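Local coordinates for amino Transferase (Eubacterium rectale, PDB 3ELE), which probably catalyses pyridoxal-5'-phosphate-dependent transfer of amino groups, as a class I and II aminotransferase, at residues I128-Y133 / V149-D154; F158-D163 / E191-K196. All blocks are in the same frame, centred on the assembly; numbering follows the deposited sequence.

Contact 1 of 2, residues I128-Y133 / V149-D154; sequences ITIAPY and VEVPAD
The phenol ring of Tyr133 meets Glu150 at its edge, near the ring plane, while the methyl CG2 of Thr129 sits over the centre of one face, 3.5 Å above the plane. The Glu150 carboxylate is turned 62° from the ring. Tyr133 OH donates to Glu150 OE2 in a hydrogen bond modelled at a very short 2.4 Å, a length best treated as doubtful. With CG wedged between its backbone N and carbonyl carbon (chi1 72°), Tyr133 folds back over Thr129, and the Glu150 chain, extended beyond CG, reaches across to it. An alanine in place of Glu150 would probably leave the Tyr133 hydroxyl without its carboxylate mate and the ring edge less firmly fixed.

The strands alongside, 128-130 and 149-151, run parallel, their short axes 29° apart. Thr129 N donates to Val149 O (2.9 Å) and Thr129 O accepts from Val151 N (2.8 Å). Past the strand end, Ala131 N continues the ladder to Val151 O. On the sheet face that carries Ile128, Ile130 and Val151, the methyl Val151 CG2 lies against Ile128 CG2 at 3.4 Å, closer than two methyl groups normally approach, and against Ile130 CD1 at 3.6 Å. Leu165 and Ala164 of helix 162-167 pack on this face. Beyond the last strand bond the segments stay close (Ala131 CA to Ala153 CA 4.7 Å), and a water bridges Ala131 O and Asp154 N. The Ala131-Pro132 peptide is cis, and Pro132 CD packs on Ala153 CB.

The parallel pairing of strands 126-130 and 147-151, joined through helix 136-143, makes a beta-alpha-beta crossover at the edge of the mixed sheet, and the loop after the first strand leads to Phe134 and Tyr137 of the pyridoxal-5'-phosphate pocket.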
loop_
_atom_site.group_PDB
_atom_site.type_symbol
_atom_site.label_atom_id
_atom_site.label_comp_id
_atom_site.label_asym_id
_atom_site.label_seq_id
_atom_site.Cartn_x
_atom_site.Cartn_y
_atom_site.Cartn_z
ATOM N N ILE A 128 -1.285 13.536 -19.153
ATOM C CA ILE A 128 -1.738 13.110 -20.459
ATOM C C ILE A 128 -1.588 11.604 -20.592
ATOM O O ILE A 128 -0.531 11.047 -20.265
ATOM C CB ILE A 128 -0.944 13.784 -21.603
ATOM C CG1 ILE A 128 -1.195 15.292 -21.648
ATOM C CG2 ILE A 128 -1.333 13.228 -22.983
ATOM C CD1 ILE A 128 -0.387 15.958 -22.723
ATOM N N THR A 129 -2.650 10.966 -21.075
ATOM C CA THR A 129 -2.649 9.505 -21.383
ATOM C C THR A 129 -2.900 9.422 -22.898
ATOM O O THR A 129 -3.527 10.335 -23.483
ATOM C CB THR A 129 -3.664 8.727 -20.539
ATOM O OG1 THR A 129 -3.506 7.310 -20.758
ATOM C CG2 THR A 129 -5.097 9.124 -20.858
ATOM N N ILE A 130 -2.328 8.395 -23.532
ATOM C CA ILE A 130 -2.443 8.169 -24.978
ATOM C C ILE A 130 -3.430 7.016 -25.135
ATOM O O ILE A 130 -3.152 5.902 -24.679
ATOM C CB ILE A 130 -1.067 7.807 -25.637
ATOM C CG1 ILE A 130 0.039 8.791 -25.227
ATOM C CG2 ILE A 130 -1.168 7.786 -27.177
ATOM C CD1 ILE A 130 -0.234 10.208 -25.613
ATOM N N ALA A 131 -4.580 7.293 -25.755
ATOM C CA ALA A 131 -5.617 6.285 -25.985
ATOM C C ALA A 131 -5.146 5.240 -27.030
ATOM O O ALA A 131 -4.347 5.578 -27.888
ATOM C CB ALA A 131 -6.927 6.922 -26.434
ATOM N N PRO A 132 -5.572 3.959 -26.910
ATOM C CA PRO A 132 -6.423 3.431 -25.850
ATOM C C PRO A 132 -5.605 3.253 -24.580
ATOM O O PRO A 132 -4.415 2.914 -24.664
ATOM C CB PRO A 132 -6.883 2.099 -26.406
ATOM C CG PRO A 132 -5.735 1.649 -27.253
ATOM C CD PRO A 132 -5.185 2.897 -27.863
ATOM N N TYR A 133 -6.232 3.466 -23.421
ATOM C CA TYR A 133 -5.501 3.440 -22.147
ATOM C C TYR A 133 -6.213 2.725 -20.994
ATOM O O TYR A 133 -7.424 2.522 -21.022
ATOM C CB TYR A 133 -5.146 4.886 -21.751
ATOM C CG TYR A 133 -6.331 5.703 -21.287
ATOM C CD1 TYR A 133 -7.212 6.283 -22.196
ATOM C CD2 TYR A 133 -6.585 5.872 -19.920
ATOM C CE1 TYR A 133 -8.337 6.988 -21.758
ATOM C CE2 TYR A 133 -7.688 6.569 -19.466
ATOM C CZ TYR A 133 -8.559 7.142 -20.381
ATOM O OH TYR A 133 -9.623 7.838 -19.879
ATOM N N VAL A 149 -5.961 14.081 -19.256
ATOM C CA VAL A 149 -6.178 14.585 -20.620
ATOM C C VAL A 149 -5.877 13.405 -21.547
ATOM O O VAL A 149 -4.802 12.838 -21.472
ATOM C CB VAL A 149 -5.254 15.785 -20.883
ATOM C CG1 VAL A 149 -5.306 16.245 -22.352
ATOM C CG2 VAL A 149 -5.653 16.892 -19.981
ATOM N N GLU A 150 -6.845 13.015 -22.376
ATOM C CA GLU A 150 -6.704 11.900 -23.308
ATOM C C GLU A 150 -6.278 12.360 -24.678
ATOM O O GLU A 150 -6.904 13.265 -25.225
ATOM C CB GLU A 150 -8.039 11.171 -23.499
ATOM C CG GLU A 150 -8.610 10.574 -22.240
ATOM C CD GLU A 150 -9.936 9.842 -22.450
ATOM O OE1 GLU A 150 -10.349 9.598 -23.605
ATOM O OE2 GLU A 150 -10.541 9.464 -21.427
ATOM N N VAL A 151 -5.237 11.721 -25.233
ATOM C CA VAL A 151 -4.864 11.944 -26.628
ATOM C C VAL A 151 -5.646 10.890 -27.440
ATOM O O VAL A 151 -5.572 9.681 -27.106
ATOM C CB VAL A 151 -3.364 11.839 -26.890
ATOM C CG1 VAL A 151 -3.073 12.039 -28.391
ATOM C CG2 VAL A 151 -2.613 12.862 -26.058
ATOM N N PRO A 152 -6.441 11.323 -28.460
ATOM C CA PRO A 152 -7.156 10.353 -29.320
ATOM C C PRO A 152 -6.230 9.314 -29.970
ATOM O O PRO A 152 -5.087 9.631 -30.329
ATOM C CB PRO A 152 -7.815 11.229 -30.388
ATOM C CG PRO A 152 -7.958 12.533 -29.752
ATOM C CD PRO A 152 -6.779 12.708 -28.845
ATOM N N ALA A 153 -6.740 8.099 -30.118
ATOM C CA ALA A 153 -5.944 6.983 -30.607
ATOM C C ALA A 153 -5.447 7.115 -32.055
ATOM O O ALA A 153 -6.103 7.729 -32.909
ATOM C CB ALA A 153 -6.718 5.643 -30.451
ATOM N N ASP A 154 -4.246 6.574 -32.270
ATOM C CA ASP A 154 -3.685 6.351 -33.589
ATOM C C ASP A 154 -4.229 4.956 -33.888
ATOM O O ASP A 154 -3.636 3.956 -33.505
ATOM C CB ASP A 154 -2.155 6.340 -33.548
ATOM C CG ASP A 154 -1.525 5.712 -34.776
ATOM O OD1 ASP A 154 -2.159 5.713 -35.850
ATOM O OD2 ASP A 154 -0.389 5.190 -34.653
HETATM O O HOH W 1 -2.545 6.051 -29.945
#

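Contact 2 of 2, residues F158-D163 / E191-K196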
loop_
_atom_site.group_PDB
_atom_site.type_symbol
_atom_site.label_atom_id
_atom_site.label_comp_id
_atom_site.label_asym_id
_atom_site.label_seq_id
_atom_site.Cartn_x
_atom_site.Cartn_y
_atom_site.Cartn_z
ATOM N N PHE A 158 -1.365 2.303 -33.795
ATOM C CA PHE A 158 -1.357 2.278 -32.316
ATOM C C PHE A 158 -0.027 2.724 -31.685
ATOM O O PHE A 158 0.468 2.120 -30.722
ATOM C CB PHE A 158 -1.915 0.966 -31.762
ATOM C CG PHE A 158 -3.371 0.784 -32.059
ATOM C CD1 PHE A 158 -4.333 1.470 -31.306
ATOM C CD2 PHE A 158 -3.791 -0.020 -33.123
ATOM C CE1 PHE A 158 -5.711 1.325 -31.594
ATOM C CE2 PHE A 158 -5.161 -0.162 -33.420
ATOM C CZ PHE A 158 -6.118 0.510 -32.652
ATOM N N GLN A 159 0.523 3.796 -32.278
ATOM C CA GLN A 159 1.704 4.482 -31.792
ATOM C C GLN A 159 1.132 5.786 -31.183
ATOM O O GLN A 159 0.148 5.719 -30.431
ATOM C CB GLN A 159 2.734 4.672 -32.918
ATOM C CG GLN A 159 3.295 3.361 -33.493
ATOM C CD GLN A 159 4.277 2.635 -32.557
ATOM O OE1 GLN A 159 5.246 3.233 -32.035
ATOM N NE2 GLN A 159 4.069 1.326 -32.398
ATOM N N ILE A 160 1.697 6.945 -31.497
ATOM C CA ILE A 160 1.224 8.215 -30.936
ATOM C C ILE A 160 0.912 9.167 -32.070
ATOM O O ILE A 160 1.684 9.275 -33.006
ATOM C CB ILE A 160 2.286 8.844 -30.000
ATOM C CG1 ILE A 160 2.601 7.878 -28.830
ATOM C CG2 ILE A 160 1.816 10.221 -29.489
ATOM C CD1 ILE A 160 3.607 8.405 -27.798
ATOM N N ASP A 161 -0.245 9.829 -31.981
ATOM C CA ASP A 161 -0.607 10.912 -32.902
ATOM C C ASP A 161 0.082 12.131 -32.280
ATOM O O ASP A 161 -0.472 12.777 -31.379
ATOM C CB ASP A 161 -2.132 11.067 -32.973
ATOM C CG ASP A 161 -2.586 12.224 -33.848
ATOM O OD1 ASP A 161 -1.820 13.189 -34.129
ATOM O OD2 ASP A 161 -3.773 12.193 -34.204
ATOM N N PHE A 162 1.291 12.431 -32.755
ATOM C CA PHE A 162 2.088 13.552 -32.220
ATOM C C PHE A 162 1.481 14.935 -32.391
ATOM O O PHE A 162 1.723 15.795 -31.544
ATOM C CB PHE A 162 3.534 13.513 -32.725
ATOM C CG PHE A 162 4.309 12.345 -32.190
ATOM C CD1 PHE A 162 4.690 12.310 -30.835
ATOM C CD2 PHE A 162 4.608 11.251 -33.008
ATOM C CE1 PHE A 162 5.381 11.222 -30.311
ATOM C CE2 PHE A 162 5.299 10.152 -32.492
ATOM C CZ PHE A 162 5.692 10.137 -31.146
ATOM N N ASP A 163 0.693 15.141 -33.452
ATOM C CA ASP A 163 -0.029 16.415 -33.655
ATOM C C ASP A 163 -1.070 16.617 -32.539
ATOM O O ASP A 163 -1.079 17.676 -31.870
ATOM C CB ASP A 163 -0.686 16.483 -35.046
ATOM C CG ASP A 163 0.335 16.697 -36.192
ATOM O OD1 ASP A 163 1.553 16.802 -35.938
ATOM O OD2 ASP A 163 -0.092 16.779 -37.369
ATOM N N GLU A 191 11.478 2.615 -31.153
ATOM C CA GLU A 191 12.523 3.585 -30.810
ATOM C C GLU A 191 12.196 4.947 -31.419
ATOM O O GLU A 191 12.362 5.982 -30.755
ATOM C CB GLU A 191 13.897 3.129 -31.312
ATOM C CG GLU A 191 15.033 3.984 -30.793
ATOM C CD GLU A 191 16.405 3.601 -31.323
ATOM O OE1 GLU A 191 16.535 3.274 -32.532
ATOM O OE2 GLU A 191 17.364 3.699 -30.525
ATOM N N GLU A 192 11.732 4.937 -32.670
ATOM C CA GLU A 192 11.366 6.158 -33.381
ATOM C C GLU A 192 10.262 6.922 -32.628
ATOM O O GLU A 192 10.377 8.130 -32.433
ATOM C CB GLU A 192 10.970 5.840 -34.832
ATOM C CG GLU A 192 10.640 7.052 -35.692
ATOM C CD GLU A 192 10.323 6.688 -37.138
ATOM O OE1 GLU A 192 10.864 5.688 -37.667
ATOM O OE2 GLU A 192 9.534 7.430 -37.759
ATOM N N THR A 193 9.225 6.209 -32.196
ATOM C CA THR A 193 8.129 6.804 -31.412
ATOM C C THR A 193 8.640 7.394 -30.089
ATOM O O THR A 193 8.297 8.527 -29.745
ATOM C CB THR A 193 7.024 5.767 -31.156
ATOM O OG1 THR A 193 6.451 5.407 -32.410
ATOM C CG2 THR A 193 5.939 6.299 -30.251
ATOM N N ILE A 194 9.493 6.637 -29.390
ATOM C CA ILE A 194 10.097 7.068 -28.128
ATOM C C ILE A 194 10.999 8.303 -28.353
ATOM O O ILE A 194 10.958 9.227 -27.539
ATOM C CB ILE A 194 10.848 5.893 -27.397
ATOM C CG1 ILE A 194 9.876 4.729 -27.025
ATOM C CG2 ILE A 194 11.607 6.396 -26.154
ATOM C CD1 ILE A 194 8.701 5.102 -26.050
ATOM N N LYS A 195 11.764 8.330 -29.455
ATOM C CA LYS A 195 12.627 9.483 -29.804
ATOM C C LYS A 195 11.809 10.745 -30.145
ATOM O O LYS A 195 12.142 11.818 -29.662
ATOM C CB LYS A 195 13.592 9.158 -30.960
ATOM C CG LYS A 195 14.742 8.232 -30.567
ATOM C CD LYS A 195 15.439 7.589 -31.763
ATOM C CE LYS A 195 16.198 8.557 -32.632
ATOM N NZ LYS A 195 16.847 7.849 -33.808
ATOM N N LYS A 196 10.762 10.613 -30.967
ATOM C CA LYS A 196 9.891 11.774 -31.315
ATOM C C LYS A 196 9.205 12.349 -30.073
ATOM O O LYS A 196 9.112 13.565 -29.932
ATOM C CB LYS A 196 8.826 11.428 -32.368
ATOM C CG LYS A 196 9.373 11.161 -33.762
ATOM C CD LYS A 196 8.260 10.984 -34.830
ATOM C CE LYS A 196 7.549 12.336 -35.138
ATOM N NZ LYS A 196 6.693 12.356 -36.376
#
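This is a contact between the lead-in and first turn of helix 162-167 and the first turns of helix 191-208, joined by one hydrogen bond and by packing around an aromatic ring. The polar part is Gln159 with Thr193: Thr193 OG1 donates to Gln159 OE1 at 2.5 Å. The hydroxyl approaches in the plane of the amide carbonyl, on a lone pair, with a C=O...donor angle of 136°. A bend in the Gln159 chain (chi2 -73°) turns the amide toward the helix. Both ends of that amide are engaged, since OE1 also accepts from Ser190 N and NE2 donates to Val188 O, which fixes its rotation.

The apolar part centres on Phe162. Lys196 CB stands over one ring face in a CH-pi contact, 3.9 Å from the centroid and 23° off the normal. The opposite face is covered near its rim by Ile160 CB, so the ring is sandwiched between a residue of its own segment and the helix. At the ring edge, Phe162 CZ comes to 3.4 Å from Thr193 O, close to the ring plane. Farther along, the Lys196 chain bends at its third torsion and brings CE to 3.8 Å from Phe162 CD2, following the ring with its aliphatic part. Ile160 CG1 adds a looser touch on Thr193 CG2, at 4.0 Å.

The arrangement is one of neighbouring helix starts in the alpha/beta large domain of a class I and II aminotransferase, where each helix links parallel strands of the central sheet.

In the fold
The centre of contact 1 is about 14 Å from the centre of the chain, that of contact 2 about 18 Å, and more of the touching residues of contact 1 are buried. Contact 1 is strand pairing at the edge of the mixed sheet, carried largely by backbone hydrogen bonds; contact 2 joins two helix starts outside that sheet through side chains, with Phe162 partly exposed and Lys196 exposed. They hold successive elements, as strand 147-151 leads into helix 162-167. Their centres are about 12 Å apart, and they meet directly: Asp154 OD2 receives Gln159 N in a probable hydrogen bond of 2.9 Å, while Pro132 CD packs on Phe158 CD1 at 3.8 Å.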